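Local coordinates for esterase (Staphylococcus aureus subsp. aureus USA300_TCH1516, PDB 3D7R), which is a putative esterase with the alpha/beta hydrolase fold that probably hydrolyses ester bonds, at residues L76-L81 and Q85-N90; Y101-G104 and L109-S112; Y290-M295 and S307-K312. All blocks are in the same frame, centred on the assembly; numbering follows the deposited sequence. Where two conformers were deposited one is given.

Contact 1 (L76-L81 and Q85-N90); sequences LEKLSL and QVFRFN
Leu76 and Phe89 form the apolar centre of this antiparallel beta hairpin, which makes up the strand 75-81 edge of the alpha/beta hydrolase sheet. The leucine CG lies anti to its backbone N (chi1 -174°), which carries CD1 across to the neighbouring strand. This methyl sits over the middle of the Phe89 ring, 3.8 Å from CD1 to the ring centroid, in a CH-pi contact. The two side chains run side by side in the same direction. Trp116 of helix 113-126 touches both and also meets Phe87 edge-to-face, packing on this side of the hairpin. Farther along the same face, Lys78 lends only the root of its chain: its CG lies 3.8 Å from Phe87 CE1, at the ring edge, while the extended remainder leads away.

Between the strands, Glu77 with Arg88 and Leu79 with Val86 are the hydrogen-bonded pairs. Glu77 N bonds Arg88 O at 2.7 Å, and Val86 N bonds Leu79 O at 2.8 Å.

The other face is mixed. Leu79 CD1 lies 3.7 Å from Arg88 NE, a buried nitrogen with no hydrogen-bonding partner in the model. The arginine's outer nitrogens are satisfied by salt bridges, NH1 to Glu129 and NH2 to Glu160. A modelled sodium ion lies about 3 Å from the arginine side chain (nearest atoms), an unexpected neighbour for a cationic group. Toward the guanidinium Glu77 offers charge alone, OE1 being 4.5 Å from Arg88 NE and well out of the guanidinium plane; OE1 otherwise lies against Arg88 CB and CD. Its other oxygen is used at the hairpin's polar edge by Asn90, whose ND2 also bonds Glu129. Asn90 ND2 approaches Glu77 OE2 at 3.3 Å, with the oxygen in the plane of the amide but the nitrogen 70° out of the carboxylate plane.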
loop_
_atom_site.group_PDB
_atom_site.type_symbol
_atom_site.label_atom_id
_atom_site.label_comp_id
_atom_site.label_asym_id
_atom_site.label_seq_id
_atom_site.Cartn_x
_atom_site.Cartn_y
_atom_site.Cartn_z
ATOM N N LEU A 76 -7.217 -11.385 -16.571
ATOM C CA LEU A 76 -6.871 -11.763 -15.191
ATOM C C LEU A 76 -6.270 -13.164 -15.098
ATOM O O LEU A 76 -6.824 -14.126 -15.643
ATOM C CB LEU A 76 -8.115 -11.666 -14.298
ATOM C CG LEU A 76 -8.008 -11.872 -12.780
ATOM C CD1 LEU A 76 -7.215 -10.753 -12.124
ATOM C CD2 LEU A 76 -9.397 -11.937 -12.177
ATOM N N GLU A 77 -5.145 -13.281 -14.403
ATOM C CA GLU A 77 -4.509 -14.582 -14.171
ATOM C C GLU A 77 -4.651 -14.924 -12.698
ATOM O O GLU A 77 -4.259 -14.131 -11.834
ATOM C CB GLU A 77 -3.023 -14.521 -14.541
ATOM C CG GLU A 77 -2.799 -14.328 -16.012
ATOM C CD GLU A 77 -1.336 -14.181 -16.392
ATOM O OE1 GLU A 77 -0.458 -14.323 -15.525
ATOM O OE2 GLU A 77 -1.057 -13.915 -17.577
ATOM N N LYS A 78 -5.225 -16.079 -12.395
ATOM C CA LYS A 78 -5.451 -16.417 -10.999
ATOM C C LYS A 78 -4.424 -17.472 -10.624
ATOM O O LYS A 78 -4.619 -18.656 -10.883
ATOM C CB LYS A 78 -6.897 -16.900 -10.761
ATOM C CG LYS A 78 -7.975 -15.918 -11.184
ATOM C CD LYS A 78 -9.361 -16.519 -11.008
ATOM C CE LYS A 78 -10.436 -15.485 -11.259
ATOM N NZ LYS A 78 -11.835 -16.017 -11.062
ATOM N N LEU A 79 -3.308 -17.028 -10.061
ATOM C CA LEU A 79 -2.164 -17.906 -9.837
ATOM C C LEU A 79 -1.909 -18.163 -8.356
ATOM O O LEU A 79 -2.570 -17.603 -7.504
ATOM C CB LEU A 79 -0.900 -17.295 -10.472
ATOM C CG LEU A 79 -1.007 -16.883 -11.943
ATOM C CD1 LEU A 79 0.236 -16.166 -12.401
ATOM C CD2 LEU A 79 -1.253 -18.117 -12.811
ATOM N N SER A 80 -0.933 -19.019 -8.063
ATOM C CA SER A 80 -0.479 -19.196 -6.700
ATOM C C SER A 80 1.034 -19.318 -6.655
ATOM O O SER A 80 1.672 -19.676 -7.645
ATOM C CB SER A 80 -1.148 -20.404 -6.043
ATOM O OG SER A 80 -0.761 -21.571 -6.707
ATOM N N LEU A 81 1.599 -18.978 -5.508
ATOM C CA LEU A 81 3.021 -19.127 -5.275
ATOM C C LEU A 81 3.149 -19.700 -3.883
ATOM O O LEU A 81 2.823 -19.028 -2.893
ATOM C CB LEU A 81 3.729 -17.772 -5.397
ATOM C CG LEU A 81 5.262 -17.737 -5.369
ATOM C CD1 LEU A 81 5.877 -18.533 -6.528
ATOM C CD2 LEU A 81 5.760 -16.294 -5.387
ATOM N N GLN A 85 -2.251 -17.042 -2.839
ATOM C CA GLN A 85 -2.918 -16.537 -4.043
ATOM C C GLN A 85 -2.172 -15.327 -4.606
ATOM O O GLN A 85 -1.874 -14.389 -3.865
ATOM C CB GLN A 85 -4.336 -16.091 -3.727
ATOM C CG GLN A 85 -5.306 -17.228 -3.440
ATOM C CD GLN A 85 -6.658 -16.676 -3.140
ATOM O OE1 GLN A 85 -6.927 -16.251 -2.023
ATOM N NE2 GLN A 85 -7.505 -16.606 -4.157
ATOM N N VAL A 86 -1.898 -15.350 -5.910
ATOM C CA VAL A 86 -1.367 -14.180 -6.620
ATOM C C VAL A 86 -2.228 -13.935 -7.863
ATOM O O VAL A 86 -2.349 -14.807 -8.725
ATOM C CB VAL A 86 0.121 -14.323 -7.033
ATOM C CG1 VAL A 86 0.604 -13.034 -7.732
ATOM C CG2 VAL A 86 1.023 -14.601 -5.820
ATOM N N PHE A 87 -2.842 -12.763 -7.944
ATOM C CA PHE A 87 -3.582 -12.375 -9.149
ATOM C C PHE A 87 -2.692 -11.518 -10.039
ATOM O O PHE A 87 -1.933 -10.693 -9.539
ATOM C CB PHE A 87 -4.846 -11.598 -8.762
ATOM C CG PHE A 87 -5.810 -12.417 -7.961
ATOM C CD1 PHE A 87 -6.773 -13.196 -8.608
ATOM C CD2 PHE A 87 -5.738 -12.436 -6.557
ATOM C CE1 PHE A 87 -7.665 -13.999 -7.862
ATOM C CE2 PHE A 87 -6.632 -13.213 -5.810
ATOM C CZ PHE A 87 -7.583 -14.001 -6.459
ATOM N N ARG A 88 -2.778 -11.710 -11.356
ATOM C CA ARG A 88 -2.091 -10.814 -12.278
ATOM C C ARG A 88 -3.101 -10.220 -13.240
ATOM O O ARG A 88 -3.969 -10.932 -13.747
ATOM C CB ARG A 88 -1.010 -11.565 -13.041
ATOM C CG ARG A 88 0.097 -12.112 -12.128
ATOM C CD ARG A 88 1.384 -12.295 -12.915
ATOM N NE ARG A 88 2.365 -13.126 -12.219
ATOM C CZ ARG A 88 3.599 -13.330 -12.662
ATOM N NH1 ARG A 88 4.001 -12.736 -13.776
ATOM N NH2 ARG A 88 4.426 -14.127 -11.987
ATOM N N PHE A 89 -2.987 -8.918 -13.463
ATOM C CA PHE A 89 -3.803 -8.220 -14.429
ATOM C C PHE A 89 -2.888 -7.787 -15.564
ATOM O O PHE A 89 -1.819 -7.208 -15.320
ATOM C CB PHE A 89 -4.402 -6.929 -13.855
ATOM C CG PHE A 89 -5.215 -7.108 -12.591
ATOM C CD1 PHE A 89 -6.594 -6.927 -12.611
ATOM C CD2 PHE A 89 -4.586 -7.400 -11.377
ATOM C CE1 PHE A 89 -7.352 -7.074 -11.443
ATOM C CE2 PHE A 89 -5.311 -7.535 -10.206
ATOM C CZ PHE A 89 -6.711 -7.370 -10.237
ATOM N N ASN A 90 -3.321 -8.022 -16.802
ATOM C CA ASN A 90 -2.625 -7.427 -17.927
ATOM C C ASN A 90 -3.607 -7.040 -19.024
ATOM O O ASN A 90 -4.731 -7.558 -19.084
ATOM C CB ASN A 90 -1.442 -8.291 -18.426
ATOM C CG ASN A 90 -1.824 -9.731 -18.685
ATOM O OD1 ASN A 90 -2.719 -10.019 -19.481
ATOM N ND2 ASN A 90 -1.123 -10.649 -18.034
#

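Contact 2 (Y101-G104 and L109-S112); sequences YIHG and LQPS. With DMS (dimethyl sulfoxide), chain I.
Pro111 lays its ring carbons against one face of the His103 imidazole, and that meeting carries most of the contact. Pro111 CG stands over the middle of the ring, 3.6 Å from the centroid and 11° off the normal, a CH-pi contact. The two side chains cross at a slant, and Pro111 CD leans toward NE2 and CE1, coming to 3.5 Å from His103 NE2. Leu109 comes from another direction: its carbonyl O lies at the ring edge, close to the ring plane, 3.3 Å from His103 CE1.

The imidazole is held by its own segment and by a lysine. Its CG is wedged between the backbone N and the carbonyl carbon (chi1 73°), and with chi2 at 83° the two torsions together bring ND1 to Gly104 O, to which it donates at 2.8 Å. That bond leaves NE2 to accept from Lys137 NZ. The same ammonium group bonds Gln110 OE1, so one lysine ties both segments together although their own atoms meet only by packing.

His103 and Gly104 begin a His-Gly-Gly sequence after a strand, as in esterases of the hormone-sensitive lipase family, where this turn helps build the oxyanion hole; a like role here is only an inference. Gly104 N bonds Asp171 OD1, which also takes Tyr101 OH. At the far end a dimethyl sulfoxide, probably from the crystallisation liquor, is modelled beside Ser112 OG, too close for the details of that meeting to be trusted.

In the fold, strand 98-102 runs into His103 between strands 129-133 and 166-171. Tyr135 stacks on the imidazole, Leu109 and Gln110 reach helix 46-61, and Ser112 serves as N-cap of helix 113-126, its OG bonded to Phe114 N.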
loop_
_atom_site.group_PDB
_atom_site.type_symbol
_atom_site.label_atom_id
_atom_site.label_comp_id
_atom_site.label_asym_id
_atom_site.label_seq_id
_atom_site.Cartn_x
_atom_site.Cartn_y
_atom_site.Cartn_z
ATOM N N TYR A 101 2.031 -4.912 -6.662
ATOM C CA TYR A 101 1.104 -4.064 -5.909
ATOM C C TYR A 101 0.806 -4.618 -4.522
ATOM O O TYR A 101 0.259 -5.723 -4.411
ATOM C CB TYR A 101 -0.216 -3.812 -6.682
ATOM C CG TYR A 101 -0.991 -2.663 -6.061
ATOM C CD1 TYR A 101 -0.906 -1.367 -6.587
ATOM C CD2 TYR A 101 -1.755 -2.859 -4.916
ATOM C CE1 TYR A 101 -1.581 -0.311 -5.991
ATOM C CE2 TYR A 101 -2.429 -1.817 -4.320
ATOM C CZ TYR A 101 -2.332 -0.548 -4.855
ATOM O OH TYR A 101 -2.994 0.478 -4.245
ATOM N N ILE A 102 1.121 -3.836 -3.481
ATOM C CA ILE A 102 0.903 -4.241 -2.079
ATOM C C ILE A 102 -0.324 -3.491 -1.527
ATOM O O ILE A 102 -0.256 -2.292 -1.245
ATOM C CB ILE A 102 2.160 -3.969 -1.193
ATOM C CG1 ILE A 102 3.468 -4.491 -1.854
ATOM C CG2 ILE A 102 1.959 -4.548 0.211
ATOM C CD1 ILE A 102 3.469 -5.999 -2.263
ATOM N N HIS A 103 -1.443 -4.202 -1.387
ATOM C CA HIS A 103 -2.716 -3.568 -1.114
ATOM C C HIS A 103 -2.851 -3.098 0.345
ATOM O O HIS A 103 -2.264 -3.694 1.257
ATOM C CB HIS A 103 -3.862 -4.506 -1.492
ATOM C CG HIS A 103 -4.029 -5.660 -0.551
ATOM N ND1 HIS A 103 -4.737 -5.560 0.627
ATOM C CD2 HIS A 103 -3.604 -6.943 -0.624
ATOM C CE1 HIS A 103 -4.745 -6.731 1.239
ATOM N NE2 HIS A 103 -4.068 -7.589 0.498
ATOM N N GLY A 104 -3.602 -2.018 0.560
ATOM C CA GLY A 104 -3.872 -1.540 1.932
ATOM C C GLY A 104 -4.870 -2.405 2.704
ATOM O O GLY A 104 -5.465 -3.349 2.158
ATOM N N LEU A 109 -7.128 -6.647 6.765
ATOM C CA LEU A 109 -8.150 -6.716 5.718
ATOM C C LEU A 109 -7.582 -7.236 4.404
ATOM O O LEU A 109 -6.432 -6.986 4.074
ATOM C CB LEU A 109 -8.736 -5.322 5.455
ATOM C CG LEU A 109 -9.450 -4.646 6.626
ATOM C CD1 LEU A 109 -9.857 -3.227 6.219
ATOM C CD2 LEU A 109 -10.669 -5.476 7.058
ATOM N N GLN A 110 -8.410 -7.941 3.651
ATOM C CA GLN A 110 -8.062 -8.369 2.308
ATOM C C GLN A 110 -8.375 -7.215 1.345
ATOM O O GLN A 110 -8.897 -6.157 1.788
ATOM C CB GLN A 110 -8.849 -9.640 1.942
ATOM C CG GLN A 110 -8.546 -10.855 2.814
ATOM C CD GLN A 110 -7.140 -11.447 2.621
ATOM O OE1 GLN A 110 -6.161 -10.734 2.391
ATOM N NE2 GLN A 110 -7.040 -12.765 2.772
ATOM N N PRO A 111 -8.032 -7.369 0.040
ATOM C CA PRO A 111 -8.360 -6.279 -0.872
ATOM C C PRO A 111 -9.848 -5.940 -0.942
ATOM O O PRO A 111 -10.709 -6.823 -0.934
ATOM C CB PRO A 111 -7.871 -6.786 -2.235
ATOM C CG PRO A 111 -6.799 -7.768 -1.897
ATOM C CD PRO A 111 -7.311 -8.451 -0.656
ATOM N N SER A 112 -10.110 -4.640 -1.010
ATOM C CA SER A 112 -11.432 -4.083 -1.224
ATOM C C SER A 112 -11.852 -4.351 -2.655
ATOM O O SER A 112 -10.995 -4.465 -3.516
ATOM C CB SER A 112 -11.331 -2.568 -1.021
ATOM O OG SER A 112 -12.526 -1.951 -1.394
HETATM S S DMS I . -14.399 0.930 0.388
HETATM O O DMS I . -12.839 0.220 -0.094
HETATM C C1 DMS I . -14.350 2.692 -0.040
HETATM C C2 DMS I . -15.697 0.396 -0.763
#

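Contact 3 (Y290-M295 and S307-K312); sequences YDYPKM and SHKAIK
Tyr292 OH is the polar atom on which this contact turns: it presses into the side of helix 305-318 between Lys309 and Ala310, and makes its hydrogen bond to Gln313 OE1, farther along that helix. Lys309 supplies the methylene wall. A chi1 of -175° swings its chain away from its own backbone N, and, fully extended beyond CG, it runs at a slant past the end of the tyrosine, so that Lys309 CG lies 3.5 Å from Tyr292 OH and CD nearly as close. The ammonium group plays no part in this meeting; the lysine side chain also comes to about 4 Å, between nearest atoms, from a bound dimethyl sulfoxide. From the neighbouring position Ala310 offers its methyl, 4.0 Å from CB to Tyr292 OH and 4.4 Å from CB to Tyr292 CZ. Ala310 N is 3.5 Å from Tyr292 OH as well, but the angle is too poor for a bond.

In the alpha/beta hydrolase fold this is where the outermost parallel strand, 287-292, is packed by the C-terminal helix. The loop joining the two elements is the one that in this family usually carries the catalytic histidine. Phe299, from that connection, touches both the Tyr292 ring and Ala310, and so fills in beside the direct contact.

Tyr292 is also the first residue of a type I beta turn that runs to Met295, deposited as selenomethionine. The turn is closed by Met295 N donating to Tyr292 O at 3.1 Å, and the methionine side chain goes on to touch Gln306 near the start of the helix. The tyrosine ring reaches Gln306 too, one turn before Ala310, while helix 113-126 packs behind helix 305-318.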
loop_
_atom_site.group_PDB
_atom_site.type_symbol
_atom_site.label_atom_id
_atom_site.label_comp_id
_atom_site.label_asym_id
_atom_site.label_seq_id
_atom_site.Cartn_x
_atom_site.Cartn_y
_atom_site.Cartn_z
ATOM N N TYR A 290 2.764 14.215 -4.981
ATOM C CA TYR A 290 1.542 14.776 -5.519
ATOM C C TYR A 290 0.567 14.900 -4.348
ATOM O O TYR A 290 0.013 13.916 -3.886
ATOM C CB TYR A 290 0.988 13.874 -6.625
ATOM C CG TYR A 290 1.906 13.715 -7.828
ATOM C CD1 TYR A 290 1.801 14.582 -8.925
ATOM C CD2 TYR A 290 2.883 12.715 -7.868
ATOM C CE1 TYR A 290 2.622 14.438 -10.049
ATOM C CE2 TYR A 290 3.721 12.562 -8.993
ATOM C CZ TYR A 290 3.575 13.430 -10.073
ATOM O OH TYR A 290 4.382 13.312 -11.181
ATOM N N ASP A 291 0.407 16.118 -3.855
ATOM C CA ASP A 291 -0.312 16.379 -2.607
ATOM C C ASP A 291 -1.645 17.036 -2.948
ATOM O O ASP A 291 -1.676 18.140 -3.499
ATOM C CB ASP A 291 0.521 17.307 -1.729
ATOM C CG ASP A 291 -0.025 17.444 -0.304
ATOM O OD1 ASP A 291 -1.088 16.865 0.016
ATOM O OD2 ASP A 291 0.647 18.126 0.509
ATOM N N TYR A 292 -2.737 16.339 -2.631
ATOM C CA TYR A 292 -4.097 16.809 -2.948
ATOM C C TYR A 292 -4.765 17.397 -1.699
ATOM O O TYR A 292 -5.266 16.667 -0.866
ATOM C CB TYR A 292 -4.926 15.644 -3.482
ATOM C CG TYR A 292 -4.583 15.217 -4.893
ATOM C CD1 TYR A 292 -5.514 15.376 -5.919
ATOM C CD2 TYR A 292 -3.345 14.634 -5.203
ATOM C CE1 TYR A 292 -5.226 14.985 -7.219
ATOM C CE2 TYR A 292 -3.044 14.235 -6.528
ATOM C CZ TYR A 292 -4.001 14.423 -7.517
ATOM O OH TYR A 292 -3.765 14.029 -8.815
ATOM N N PRO A 293 -4.769 18.721 -1.558
ATOM C CA PRO A 293 -5.195 19.330 -0.281
ATOM C C PRO A 293 -6.554 18.882 0.276
ATOM O O PRO A 293 -6.692 18.749 1.491
ATOM C CB PRO A 293 -5.244 20.824 -0.604
ATOM C CG PRO A 293 -4.260 20.989 -1.696
ATOM C CD PRO A 293 -4.362 19.739 -2.545
ATOM N N LYS A 294 -7.536 18.623 -0.579
ATOM C CA LYS A 294 -8.880 18.333 -0.074
ATOM C C LYS A 294 -9.207 16.850 -0.059
ATOM O O LYS A 294 -10.299 16.451 0.342
ATOM C CB LYS A 294 -9.930 19.123 -0.852
ATOM C CG LYS A 294 -9.820 20.660 -0.647
ATOM C CD LYS A 294 -10.373 21.460 -1.827
ATOM C CE LYS A 294 -11.774 21.042 -2.240
ATOM N NZ LYS A 294 -11.778 19.867 -3.176
HETATM N N MSE A 295 -8.249 16.020 -0.459
HETATM C CA MSE A 295 -8.513 14.580 -0.574
HETATM C C MSE A 295 -8.371 13.812 0.730
HETATM O O MSE A 295 -7.585 14.192 1.626
HETATM C CB MSE A 295 -7.625 13.948 -1.650
HETATM C CG MSE A 295 -8.021 14.339 -3.064
HETATM SE SE MSE A 295 -9.850 13.789 -3.490
HETATM C CE MSE A 295 -10.772 15.446 -3.146
ATOM N N SER A 307 -9.011 10.859 -8.523
ATOM C CA SER A 307 -8.449 9.529 -8.667
ATOM C C SER A 307 -7.975 9.291 -10.093
ATOM O O SER A 307 -6.876 8.771 -10.312
ATOM C CB SER A 307 -9.489 8.498 -8.271
ATOM O OG SER A 307 -9.860 8.705 -6.919
ATOM N N HIS A 308 -8.795 9.681 -11.063
ATOM C CA HIS A 308 -8.415 9.546 -12.458
ATOM C C HIS A 308 -7.207 10.431 -12.780
ATOM O O HIS A 308 -6.313 10.022 -13.519
ATOM C CB HIS A 308 -9.603 9.842 -13.360
ATOM C CG HIS A 308 -10.642 8.771 -13.326
ATOM N ND1 HIS A 308 -11.841 8.916 -12.660
ATOM C CD2 HIS A 308 -10.637 7.513 -13.827
ATOM C CE1 HIS A 308 -12.546 7.804 -12.781
ATOM N NE2 HIS A 308 -11.837 6.936 -13.485
ATOM N N LYS A 309 -7.167 11.623 -12.189
ATOM C CA LYS A 309 -6.001 12.494 -12.334
ATOM C C LYS A 309 -4.748 11.865 -11.714
ATOM O O LYS A 309 -3.682 11.930 -12.313
ATOM C CB LYS A 309 -6.261 13.879 -11.721
ATOM C CG LYS A 309 -5.133 14.884 -11.943
ATOM C CD LYS A 309 -5.371 16.215 -11.205
ATOM C CE LYS A 309 -4.225 17.178 -11.524
ATOM N NZ LYS A 309 -4.449 18.518 -10.925
ATOM N N ALA A 310 -4.878 11.241 -10.539
ATOM C CA ALA A 310 -3.734 10.576 -9.891
ATOM C C ALA A 310 -3.242 9.411 -10.738
ATOM O O ALA A 310 -2.048 9.190 -10.872
ATOM C CB ALA A 310 -4.097 10.093 -8.492
ATOM N N ILE A 311 -4.175 8.649 -11.280
ATOM C CA ILE A 311 -3.834 7.518 -12.147
ATOM C C ILE A 311 -3.092 7.994 -13.391
ATOM O O ILE A 311 -2.089 7.382 -13.777
ATOM C CB ILE A 311 -5.077 6.664 -12.490
ATOM C CG1 ILE A 311 -5.516 5.885 -11.242
ATOM C CG2 ILE A 311 -4.781 5.682 -13.637
ATOM C CD1 ILE A 311 -6.981 5.472 -11.258
ATOM N N LYS A 312 -3.548 9.099 -13.993
ATOM C CA LYS A 312 -2.846 9.667 -15.151
ATOM C C LYS A 312 -1.431 10.111 -14.768
ATOM O O LYS A 312 -0.505 9.961 -15.566
ATOM C CB LYS A 312 -3.606 10.838 -15.772
ATOM C CG LYS A 312 -4.881 10.449 -16.489
ATOM C CD LYS A 312 -5.546 11.685 -17.157
ATOM C CE LYS A 312 -7.053 11.476 -17.375
ATOM N NZ LYS A 312 -7.389 10.991 -18.753
#

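All three contacts reach the same mixed sheet, but at different depths. Contact 2 is the buried one, its centre about 7 Å from the centre of the chain, whereas contacts 1 and 3 are partly buried and sit by the two outermost strands, their centres about 28 Å apart. Contact 1 joins strand to strand and relies on backbone hydrogen bonds; contact 2 joins a strand end to a loop through ring packing, with polar bonds made within one segment and to surrounding residues; contact 3 sets one tyrosine against a helix. Helix 113-126 is common ground: it covers one face of contact 1, starts at the end of contact 2 and backs the helix of contact 3.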